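Local atomic coordinates of GRAS family transcription factor containing protein, expressed (Oryza sativa Japonica Group, PDB entry 5HYZ), a protein that binds DNA in vitro through its GRAS domain, the part present here, and probably acts as a transcription factor in plant development and abiotic stress resistance. Residues 346-351 / 362-367; 3-8 / 42-47; 141-146 / 196-201. All coordinates share one frame; numbering follows the deposited sequence.

Contact 1. Residues 346-351 / 362-367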
loop_
_atom_site.group_PDB
_atom_site.type_symbol
_atom_site.label_atom_id
_atom_site.label_comp_id
_atom_site.label_asym_id
_atom_site.label_seq_id
_atom_site.Cartn_x
_atom_site.Cartn_y
_atom_site.Cartn_z
ATOM N N LYS A 346 -2.331 16.441 4.480
ATOM C CA LYS A 346 -1.084 16.904 5.092
ATOM C C LYS A 346 0.149 16.438 4.305
ATOM O O LYS A 346 1.236 17.006 4.462
ATOM C CB LYS A 346 -0.974 16.460 6.550
ATOM C CG LYS A 346 -0.974 14.965 6.782
ATOM C CD LYS A 346 -1.155 14.656 8.290
ATOM C CE LYS A 346 -0.746 13.231 8.669
ATOM N NZ LYS A 346 -1.772 12.221 8.259
ATOM N N TYR A 347 -0.017 15.432 3.453
ATOM C CA TYR A 347 1.104 15.006 2.594
ATOM C C TYR A 347 1.231 15.921 1.394
ATOM O O TYR A 347 0.250 16.488 0.941
ATOM C CB TYR A 347 0.916 13.559 2.154
ATOM C CG TYR A 347 1.052 12.567 3.283
ATOM C CD1 TYR A 347 2.289 12.093 3.651
ATOM C CD2 TYR A 347 -0.068 12.094 3.971
ATOM C CE1 TYR A 347 2.417 11.152 4.682
ATOM C CE2 TYR A 347 0.050 11.171 5.007
ATOM C CZ TYR A 347 1.298 10.701 5.340
ATOM O OH TYR A 347 1.469 9.771 6.332
ATOM N N LYS A 348 2.443 16.097 0.882
ATOM C CA LYS A 348 2.673 17.075 -0.162
ATOM C C LYS A 348 3.286 16.403 -1.392
ATOM O O LYS A 348 4.093 16.996 -2.071
ATOM C CB LYS A 348 3.626 18.187 0.317
ATOM C CG LYS A 348 3.199 18.808 1.678
ATOM C CD LYS A 348 1.802 19.326 1.578
ATOM C CE LYS A 348 1.328 19.939 2.914
ATOM N NZ LYS A 348 -0.182 20.024 3.061
ATOM N N TYR A 349 2.884 15.158 -1.665
ATOM C CA TYR A 349 3.384 14.478 -2.867
ATOM C C TYR A 349 2.690 14.901 -4.121
ATOM O O TYR A 349 1.467 15.144 -4.126
ATOM C CB TYR A 349 3.236 12.960 -2.707
ATOM C CG TYR A 349 4.107 12.401 -1.619
ATOM C CD1 TYR A 349 5.526 12.414 -1.718
ATOM C CD2 TYR A 349 3.532 11.834 -0.497
ATOM C CE1 TYR A 349 6.313 11.861 -0.718
ATOM C CE2 TYR A 349 4.320 11.292 0.499
ATOM C CZ TYR A 349 5.724 11.341 0.390
ATOM O OH TYR A 349 6.477 10.790 1.409
ATOM N N SER A 350 3.443 15.010 -5.203
ATOM C CA SER A 350 2.842 15.221 -6.527
ATOM C C SER A 350 3.753 14.660 -7.570
ATOM O O SER A 350 4.863 14.259 -7.240
ATOM C CB SER A 350 2.607 16.732 -6.838
ATOM O OG SER A 350 3.830 17.405 -7.051
ATOM N N LEU A 351 3.298 14.631 -8.811
ATOM C CA LEU A 351 4.147 14.155 -9.917
ATOM C C LEU A 351 4.592 15.304 -10.754
ATOM O O LEU A 351 3.807 16.197 -11.065
ATOM C CB LEU A 351 3.385 13.144 -10.799
ATOM C CG LEU A 351 3.022 11.751 -10.310
ATOM C CD1 LEU A 351 4.209 11.053 -9.612
ATOM C CD2 LEU A 351 1.821 11.696 -9.414
ATOM N N ALA A 362 7.584 14.123 -6.455
ATOM C CA ALA A 362 8.010 15.348 -5.795
ATOM C C ALA A 362 7.384 15.578 -4.432
ATOM O O ALA A 362 6.295 15.082 -4.148
ATOM C CB ALA A 362 7.677 16.543 -6.737
ATOM N N TRP A 363 8.089 16.338 -3.588
ATOM C CA TRP A 363 7.553 16.788 -2.301
ATOM C C TRP A 363 7.491 18.316 -2.337
ATOM O O TRP A 363 8.512 18.945 -2.615
ATOM C CB TRP A 363 8.435 16.322 -1.124
ATOM C CG TRP A 363 7.901 16.832 0.186
ATOM C CD1 TRP A 363 8.299 17.985 0.829
ATOM C CD2 TRP A 363 6.877 16.234 1.025
ATOM N NE1 TRP A 363 7.597 18.131 2.002
ATOM C CE2 TRP A 363 6.731 17.075 2.160
ATOM C CE3 TRP A 363 6.107 15.062 0.952
ATOM C CZ2 TRP A 363 5.825 16.793 3.182
ATOM C CZ3 TRP A 363 5.221 14.786 1.955
ATOM C CH2 TRP A 363 5.081 15.649 3.064
ATOM N N GLU A 364 6.292 18.885 -2.122
ATOM C CA GLU A 364 6.134 20.361 -2.244
ATOM C C GLU A 364 6.737 20.881 -3.553
ATOM O O GLU A 364 7.487 21.857 -3.574
ATOM C CB GLU A 364 6.770 21.071 -1.034
ATOM C CG GLU A 364 5.975 22.294 -0.576
ATOM C CD GLU A 364 6.194 22.559 0.904
ATOM O OE1 GLU A 364 5.241 22.351 1.695
ATOM O OE2 GLU A 364 7.333 22.936 1.275
ATOM N N LYS A 365 6.419 20.168 -4.625
ATOM C CA LYS A 365 6.818 20.456 -5.996
ATOM C C LYS A 365 8.305 20.342 -6.309
ATOM O O LYS A 365 8.703 20.648 -7.426
ATOM C CB LYS A 365 6.300 21.843 -6.385
ATOM C CG LYS A 365 4.778 21.885 -6.167
ATOM C CD LYS A 365 4.068 22.874 -7.118
ATOM C CE LYS A 365 2.590 23.049 -6.698
ATOM N NZ LYS A 365 1.882 21.718 -6.550
ATOM N N ARG A 366 9.078 19.804 -5.389
ATOM C CA ARG A 366 10.495 19.546 -5.600
ATOM C C ARG A 366 10.686 18.052 -5.939
ATOM O O ARG A 366 10.426 17.223 -5.098
ATOM C CB ARG A 366 11.270 19.939 -4.326
ATOM C CG ARG A 366 12.619 19.232 -3.918
ATOM C CD ARG A 366 13.569 18.985 -5.050
ATOM N NE ARG A 366 14.980 18.798 -4.695
ATOM C CZ ARG A 366 15.841 18.299 -5.581
ATOM N NH1 ARG A 366 15.371 17.932 -6.784
ATOM N NH2 ARG A 366 17.136 18.159 -5.308
ATOM N N PRO A 367 11.149 17.759 -7.140
ATOM C CA PRO A 367 11.342 16.373 -7.609
ATOM C C PRO A 367 12.316 15.657 -6.689
ATOM O O PRO A 367 13.366 16.245 -6.406
ATOM C CB PRO A 367 11.945 16.553 -9.019
ATOM C CG PRO A 367 11.588 17.929 -9.426
ATOM C CD PRO A 367 11.405 18.752 -8.201
HETATM O O HOH W 1 4.403 18.210 -4.622
#

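Contact 2. Residues 3-8 / 42-47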
loop_
_atom_site.group_PDB
_atom_site.type_symbol
_atom_site.label_atom_id
_atom_site.label_comp_id
_atom_site.label_asym_id
_atom_site.label_seq_id
_atom_site.Cartn_x
_atom_site.Cartn_y
_atom_site.Cartn_z
ATOM N N PRO A 3 15.511 30.057 9.518
ATOM C CA PRO A 3 16.771 30.732 9.837
ATOM C C PRO A 3 17.894 29.744 10.129
ATOM O O PRO A 3 19.040 30.050 9.791
ATOM C CB PRO A 3 16.437 31.551 11.091
ATOM C CG PRO A 3 14.996 31.409 11.337
ATOM C CD PRO A 3 14.361 30.680 10.194
ATOM N N ILE A 4 17.595 28.604 10.757
ATOM C CA ILE A 4 18.688 27.692 11.104
ATOM C C ILE A 4 19.358 27.200 9.807
ATOM O O ILE A 4 20.568 27.094 9.735
ATOM C CB ILE A 4 18.220 26.516 12.003
ATOM C CG1 ILE A 4 19.433 25.738 12.519
ATOM C CG2 ILE A 4 17.205 25.628 11.325
ATOM C CD1 ILE A 4 19.119 24.731 13.583
ATOM N N LEU A 5 18.562 27.004 8.757
ATOM C CA LEU A 5 19.104 26.529 7.484
ATOM C C LEU A 5 19.825 27.634 6.726
ATOM O O LEU A 5 20.848 27.411 6.110
ATOM C CB LEU A 5 17.972 25.936 6.641
ATOM C CG LEU A 5 17.279 24.744 7.319
ATOM C CD1 LEU A 5 16.206 24.154 6.398
ATOM C CD2 LEU A 5 18.284 23.662 7.760
ATOM N N GLN A 6 19.299 28.853 6.775
ATOM C CA GLN A 6 20.042 29.951 6.142
ATOM C C GLN A 6 21.389 30.163 6.849
ATOM O O GLN A 6 22.412 30.429 6.219
ATOM C CB GLN A 6 19.213 31.261 6.150
ATOM C CG GLN A 6 18.078 31.307 5.091
ATOM C CD GLN A 6 18.550 30.979 3.662
ATOM O OE1 GLN A 6 19.439 31.638 3.105
ATOM N NE2 GLN A 6 17.960 29.935 3.071
ATOM N N SER A 7 21.392 30.038 8.164
ATOM C CA SER A 7 22.672 30.145 8.892
ATOM C C SER A 7 23.622 29.038 8.499
ATOM O O SER A 7 24.798 29.275 8.304
ATOM C CB SER A 7 22.439 30.129 10.400
ATOM O OG SER A 7 21.517 31.157 10.733
ATOM N N LEU A 8 23.108 27.811 8.372
ATOM C CA LEU A 8 23.933 26.718 7.864
ATOM C C LEU A 8 24.551 26.985 6.492
ATOM O O LEU A 8 25.734 26.755 6.251
ATOM C CB LEU A 8 23.071 25.471 7.812
ATOM C CG LEU A 8 23.766 24.139 7.721
ATOM C CD1 LEU A 8 24.912 23.996 8.690
ATOM C CD2 LEU A 8 22.697 23.121 8.016
ATOM N N ARG A 42 16.552 18.694 12.783
ATOM C CA ARG A 42 17.226 17.427 12.561
ATOM C C ARG A 42 18.186 17.514 11.375
ATOM O O ARG A 42 19.323 17.031 11.408
ATOM C CB ARG A 42 16.179 16.321 12.357
ATOM C CG ARG A 42 15.366 16.170 13.633
ATOM C CD ARG A 42 13.968 15.657 13.544
ATOM N NE ARG A 42 13.922 14.237 13.695
ATOM C CZ ARG A 42 13.231 13.537 14.594
ATOM N NH1 ARG A 42 12.481 14.075 15.545
ATOM N NH2 ARG A 42 13.362 12.232 14.540
ATOM N N LEU A 43 17.689 18.140 10.310
ATOM C CA LEU A 43 18.489 18.345 9.110
ATOM C C LEU A 43 19.791 19.111 9.429
ATOM O O LEU A 43 20.892 18.708 9.050
ATOM C CB LEU A 43 17.630 19.084 8.055
ATOM C CG LEU A 43 18.311 19.326 6.708
ATOM C CD1 LEU A 43 18.316 18.047 5.897
ATOM C CD2 LEU A 43 17.572 20.396 5.952
ATOM N N ALA A 44 19.658 20.221 10.132
ATOM C CA ALA A 44 20.842 20.976 10.536
ATOM C C ALA A 44 21.769 20.153 11.424
ATOM O O ALA A 44 22.985 20.273 11.334
ATOM C CB ALA A 44 20.426 22.260 11.263
ATOM N N PHE A 45 21.199 19.304 12.270
ATOM C CA PHE A 45 22.057 18.438 13.074
ATOM C C PHE A 45 23.011 17.597 12.222
ATOM O O PHE A 45 24.241 17.596 12.447
ATOM C CB PHE A 45 21.187 17.543 13.984
ATOM C CG PHE A 45 21.983 16.527 14.771
ATOM C CD1 PHE A 45 22.464 16.842 16.036
ATOM C CD2 PHE A 45 22.254 15.280 14.248
ATOM C CE1 PHE A 45 23.214 15.920 16.767
ATOM C CE2 PHE A 45 23.010 14.325 14.971
ATOM C CZ PHE A 45 23.491 14.659 16.248
ATOM N N TYR A 46 22.464 16.888 11.219
ATOM C CA TYR A 46 23.342 16.011 10.448
ATOM C C TYR A 46 24.268 16.804 9.532
ATOM O O TYR A 46 25.428 16.430 9.332
ATOM C CB TYR A 46 22.513 15.011 9.640
ATOM C CG TYR A 46 21.772 14.106 10.598
ATOM C CD1 TYR A 46 22.459 13.101 11.295
ATOM C CD2 TYR A 46 20.408 14.267 10.835
ATOM C CE1 TYR A 46 21.799 12.273 12.193
ATOM C CE2 TYR A 46 19.753 13.449 11.732
ATOM C CZ TYR A 46 20.464 12.471 12.416
ATOM O OH TYR A 46 19.790 11.677 13.312
ATOM N N PHE A 47 23.762 17.904 8.965
ATOM C CA PHE A 47 24.653 18.723 8.117
ATOM C C PHE A 47 25.754 19.438 8.889
ATOM O O PHE A 47 26.858 19.556 8.413
ATOM C CB PHE A 47 23.827 19.742 7.330
ATOM C CG PHE A 47 23.358 19.208 6.016
ATOM C CD1 PHE A 47 22.268 18.333 5.952
ATOM C CD2 PHE A 47 24.007 19.557 4.850
ATOM C CE1 PHE A 47 21.823 17.839 4.712
ATOM C CE2 PHE A 47 23.604 19.027 3.616
ATOM C CZ PHE A 47 22.490 18.174 3.556
#

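Contact 3. Residues 141-146 / 196-201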
loop_
_atom_site.group_PDB
_atom_site.type_symbol
_atom_site.label_atom_id
_atom_site.label_comp_id
_atom_site.label_asym_id
_atom_site.label_seq_id
_atom_site.Cartn_x
_atom_site.Cartn_y
_atom_site.Cartn_z
ATOM N N ARG A 141 7.294 -17.946 -20.633
ATOM C CA ARG A 141 8.402 -18.111 -19.703
ATOM C C ARG A 141 8.890 -16.736 -19.246
ATOM O O ARG A 141 9.026 -15.812 -20.069
ATOM C CB ARG A 141 9.591 -18.848 -20.383
ATOM C CG ARG A 141 10.768 -19.131 -19.387
ATOM C CD ARG A 141 11.995 -19.758 -20.109
ATOM N NE ARG A 141 12.575 -18.875 -21.120
ATOM C CZ ARG A 141 13.705 -19.125 -21.776
ATOM N NH1 ARG A 141 14.334 -20.270 -21.533
ATOM N NH2 ARG A 141 14.181 -18.255 -22.680
ATOM N N ILE A 142 9.169 -16.633 -17.951
ATOM C CA ILE A 142 9.798 -15.442 -17.396
ATOM C C ILE A 142 11.044 -15.875 -16.611
ATOM O O ILE A 142 10.945 -16.739 -15.701
ATOM C CB ILE A 142 8.801 -14.673 -16.486
ATOM C CG1 ILE A 142 7.647 -14.197 -17.379
ATOM C CG2 ILE A 142 9.519 -13.507 -15.808
ATOM C CD1 ILE A 142 6.308 -14.086 -16.646
ATOM N N ARG A 143 12.203 -15.286 -16.967
ATOM C CA ARG A 143 13.425 -15.515 -16.211
ATOM C C ARG A 143 13.883 -14.222 -15.576
ATOM O O ARG A 143 13.701 -13.150 -16.161
ATOM C CB ARG A 143 14.532 -16.028 -17.158
ATOM C CG ARG A 143 14.206 -17.392 -17.686
ATOM C CD ARG A 143 15.535 -18.052 -18.144
ATOM N NE ARG A 143 16.110 -17.372 -19.285
ATOM C CZ ARG A 143 17.416 -17.196 -19.517
ATOM N NH1 ARG A 143 18.353 -17.584 -18.664
ATOM N NH2 ARG A 143 17.787 -16.592 -20.624
ATOM N N ILE A 144 14.407 -14.288 -14.369
ATOM C CA ILE A 144 14.985 -13.124 -13.713
ATOM C C ILE A 144 16.428 -13.431 -13.299
ATOM O O ILE A 144 16.717 -14.488 -12.728
ATOM C CB ILE A 144 14.146 -12.713 -12.467
ATOM C CG1 ILE A 144 12.709 -12.442 -12.930
ATOM C CG2 ILE A 144 14.760 -11.457 -11.812
ATOM C CD1 ILE A 144 11.878 -11.730 -11.873
ATOM N N THR A 145 17.337 -12.535 -13.667
ATOM C CA THR A 145 18.725 -12.629 -13.204
ATOM C C THR A 145 18.980 -11.470 -12.262
ATOM O O THR A 145 18.820 -10.314 -12.659
ATOM C CB THR A 145 19.709 -12.578 -14.417
ATOM O OG1 THR A 145 19.448 -13.703 -15.268
ATOM C CG2 THR A 145 21.147 -12.619 -13.869
ATOM N N GLY A 146 19.318 -11.748 -11.010
ATOM C CA GLY A 146 19.424 -10.660 -10.062
ATOM C C GLY A 146 20.821 -10.425 -9.517
ATOM O O GLY A 146 21.467 -11.364 -9.046
ATOM N N LEU A 196 23.564 -15.208 -19.651
ATOM C CA LEU A 196 22.911 -16.362 -20.285
ATOM C C LEU A 196 21.636 -15.948 -21.058
ATOM O O LEU A 196 20.583 -16.586 -20.963
ATOM C CB LEU A 196 22.590 -17.438 -19.230
ATOM C CG LEU A 196 23.852 -17.913 -18.508
ATOM C CD1 LEU A 196 23.430 -18.752 -17.283
ATOM C CD2 LEU A 196 24.629 -18.824 -19.474
ATOM N N VAL A 197 21.750 -14.869 -21.828
ATOM C CA VAL A 197 20.616 -14.386 -22.630
ATOM C C VAL A 197 20.441 -15.295 -23.825
ATOM O O VAL A 197 21.385 -15.927 -24.289
ATOM C CB VAL A 197 20.808 -12.912 -23.083
ATOM C CG1 VAL A 197 20.858 -11.985 -21.857
ATOM C CG2 VAL A 197 22.032 -12.771 -23.998
ATOM N N GLU A 198 19.201 -15.452 -24.256
ATOM C CA GLU A 198 18.855 -16.344 -25.374
ATOM C C GLU A 198 18.194 -15.554 -26.480
ATOM O O GLU A 198 17.493 -14.545 -26.231
ATOM C CB GLU A 198 17.927 -17.450 -24.906
ATOM C CG GLU A 198 18.599 -18.245 -23.822
ATOM C CD GLU A 198 17.866 -19.483 -23.422
ATOM O OE1 GLU A 198 16.603 -19.481 -23.376
ATOM O OE2 GLU A 198 18.574 -20.476 -23.144
ATOM N N PRO A 199 18.394 -16.002 -27.718
ATOM C CA PRO A 199 17.927 -15.197 -28.849
ATOM C C PRO A 199 16.387 -15.096 -28.925
ATOM O O PRO A 199 15.879 -14.127 -29.492
ATOM C CB PRO A 199 18.522 -15.936 -30.068
ATOM C CG PRO A 199 18.645 -17.352 -29.623
ATOM C CD PRO A 199 18.997 -17.280 -28.144
ATOM N N ASP A 200 15.651 -16.027 -28.321
ATOM C CA ASP A 200 14.195 -15.966 -28.468
ATOM C C ASP A 200 13.454 -15.246 -27.324
ATOM O O ASP A 200 12.248 -15.424 -27.170
ATOM C CB ASP A 200 13.638 -17.398 -28.622
ATOM C CG ASP A 200 13.943 -18.301 -27.402
ATOM O OD1 ASP A 200 14.752 -17.925 -26.511
ATOM O OD2 ASP A 200 13.354 -19.400 -27.313
ATOM N N GLU A 201 14.145 -14.439 -26.519
ATOM C CA GLU A 201 13.463 -13.839 -25.377
ATOM C C GLU A 201 13.699 -12.344 -25.451
ATOM O O GLU A 201 14.686 -11.894 -26.032
ATOM C CB GLU A 201 13.994 -14.434 -24.050
ATOM C CG GLU A 201 15.361 -13.996 -23.787
ATOM C CD GLU A 201 16.061 -14.771 -22.650
ATOM O OE1 GLU A 201 15.397 -15.643 -22.064
ATOM O OE2 GLU A 201 17.238 -14.382 -22.377
HETATM O O HOH W 2 12.359 -16.194 -20.775
#

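Contact 1. Residues 346-351 / 362-367
The indole of Trp363 has Lys348 on one face and Tyr349 at its rim. CB of Lys348 sits over the centre of the six-membered ring, 3.7 Å from its centroid and only 7° off the normal, a CH-pi contact, while CG of the same lysine rests near CZ2. At the rim the indole turns its CE3 edge into a face of the Tyr349 ring in a T-shaped pair, centroids 5.0 Å apart and planes at 78°. The tyrosine and the tryptophan sit on the two strands of an antiparallel beta hairpin, 349-354 and 358-363, with Lys348 just before the first, in the predicted SAW region.

Tyr349 and Trp363 form a non-hydrogen-bonded pair with their side chains on one face of the sheet. Trp363 has CG anti to its N (chi1 178°), which turns the indole toward the neighbouring strand, with one face against Lys348. Beyond the pair, Trp363 NE1 bonds to Glu267 of helix 251-272, and both side chains also touch Ser268 of that helix.

Ser350 and Ala362 make the adjoining hydrogen-bonded pair, Ala362 N reaching Ser350 O at 2.8 Å. Glu364 N then bonds to Lys348 O at 2.9 Å, where a type I' turn from Trp363 to Arg366 swings the chain into the next strand. A water closes this end: it donates to Lys348 O, accepts from Lys365 N at 2.8 Å and lies 2.6 Å from Ser350 OG.

Contact 2. Residues 3-8 / 42-47
Ala44 offers its methyl group to helix 3-16, and three side chains of that helix gather about it. Ile4 comes with its far end: CG1 stands anti to the backbone N (chi1 -171°) and the chain runs on extended, bringing CD1 to 3.6 Å from Ala44 CB. Leu8 brings a single branch, CD2, which lies against the backbone of the other helix at 3.8 Å from Ala44 CA and also meets Phe47 CB at 3.6 Å. Leu8 and Phe47 cross at about a right angle, and it is the CB of the phenylalanine that is touched most closely.

Leu5 starts out along the flank, but its end bends in, and CD2 meets CD2 of Leu43 at 3.8 Å. These two leucines also cross nearly perpendicularly, methyl against methyl.

The short helical segments run almost parallel, with 20° between their directions and axes 9.9 Å apart; both lie in the first predicted leucine repeat of the GRAS domain, within its helical bundle. Other helices complete the packing: Leu8 also touches Val29 of helix 23-32, Leu43 packs on Leu259, and Phe47 makes an edge-to-face pair with Phe255 of helix 251-272.

No hydrogen bond or ion pair crosses between the segments. The contact therefore depends on methyl and methylene groups, so between these segments apolar fit, not directional bonding, probably governs how the helices sit together.

Contact 3. Residues 141-146 / 196-201
Arg141 and Arg143, two residues apart on strand 141-148, both point toward the loop 196-201 and meet the acids Glu198, Asp200 and Glu201 in a salt-bridge network.

Arg141 grips Glu198 end-on, NH1 and NH2 both converging on OE1; the NH2 bond is 2.8 Å, and OE1 lies in the guanidinium plane. Arg141 NH2 also pairs with Glu201 OE1 at 2.9 Å, and more loosely with Asp200 OD1, whose carboxylate has Lys110 as its stronger partner through OD2. Arg143 takes Glu201 nearly in plane, the two flat groups 24° apart: NH2 gives a straight bond of 2.9 Å to the syn lone pair of OE1, while its bond to OE2 and that of NE to OE1 are weak. Glu201 OE1 is thus shared by both arginines, which probably stabilises its negative charge.

The guanidinium groups themselves come close, Arg143 NE lying 3.9 Å above the centre of the Arg141 plane, an approach the surrounding carboxylates probably make tolerable by offsetting the positive charge.

Among the other hydrogen bonds, Arg143 NH2 reaches the backbone Leu196 O at 2.8 Å and 166°. Glu201 OE2 accepts from Glu198 N at 2.9 Å, approached from above the carboxylate plane, which ties the loop to itself across its type I turn. A water accepts from Arg141 NE at 2.7 Å.

In the Rossmann-like sheet, strand 141-148 runs between parallel strands 110-118 and 177-182, and the loop leads directly into strand 202-208 on the far side of 110-118. His112 of the predicted VHIID motif, on the strand between, bonds to Glu201 OE2, while Ile142 on the other face packs against helix 122-132.

Overall arrangement
Contact 2 is the buried one, helix against helix and wholly apolar; contact 1 is partly buried, mixing strand hydrogen bonds with aromatic packing; contact 3 lies at the surface and is held mainly by charge. Contacts 1 and 3 reach the same mixed sheet from opposite sides of the chain's centre, their own centres about 37 Å apart, one through the hairpin of the SAW region and the other through strand 141-148 of its parallel part and the loop that leads into strand 202-208. Contact 2 lies outside that sheet, yet helix 251-272 packs against residues of both contact 1 and contact 2, whose centres are about 21 Å apart, and so links helical bundle to hairpin.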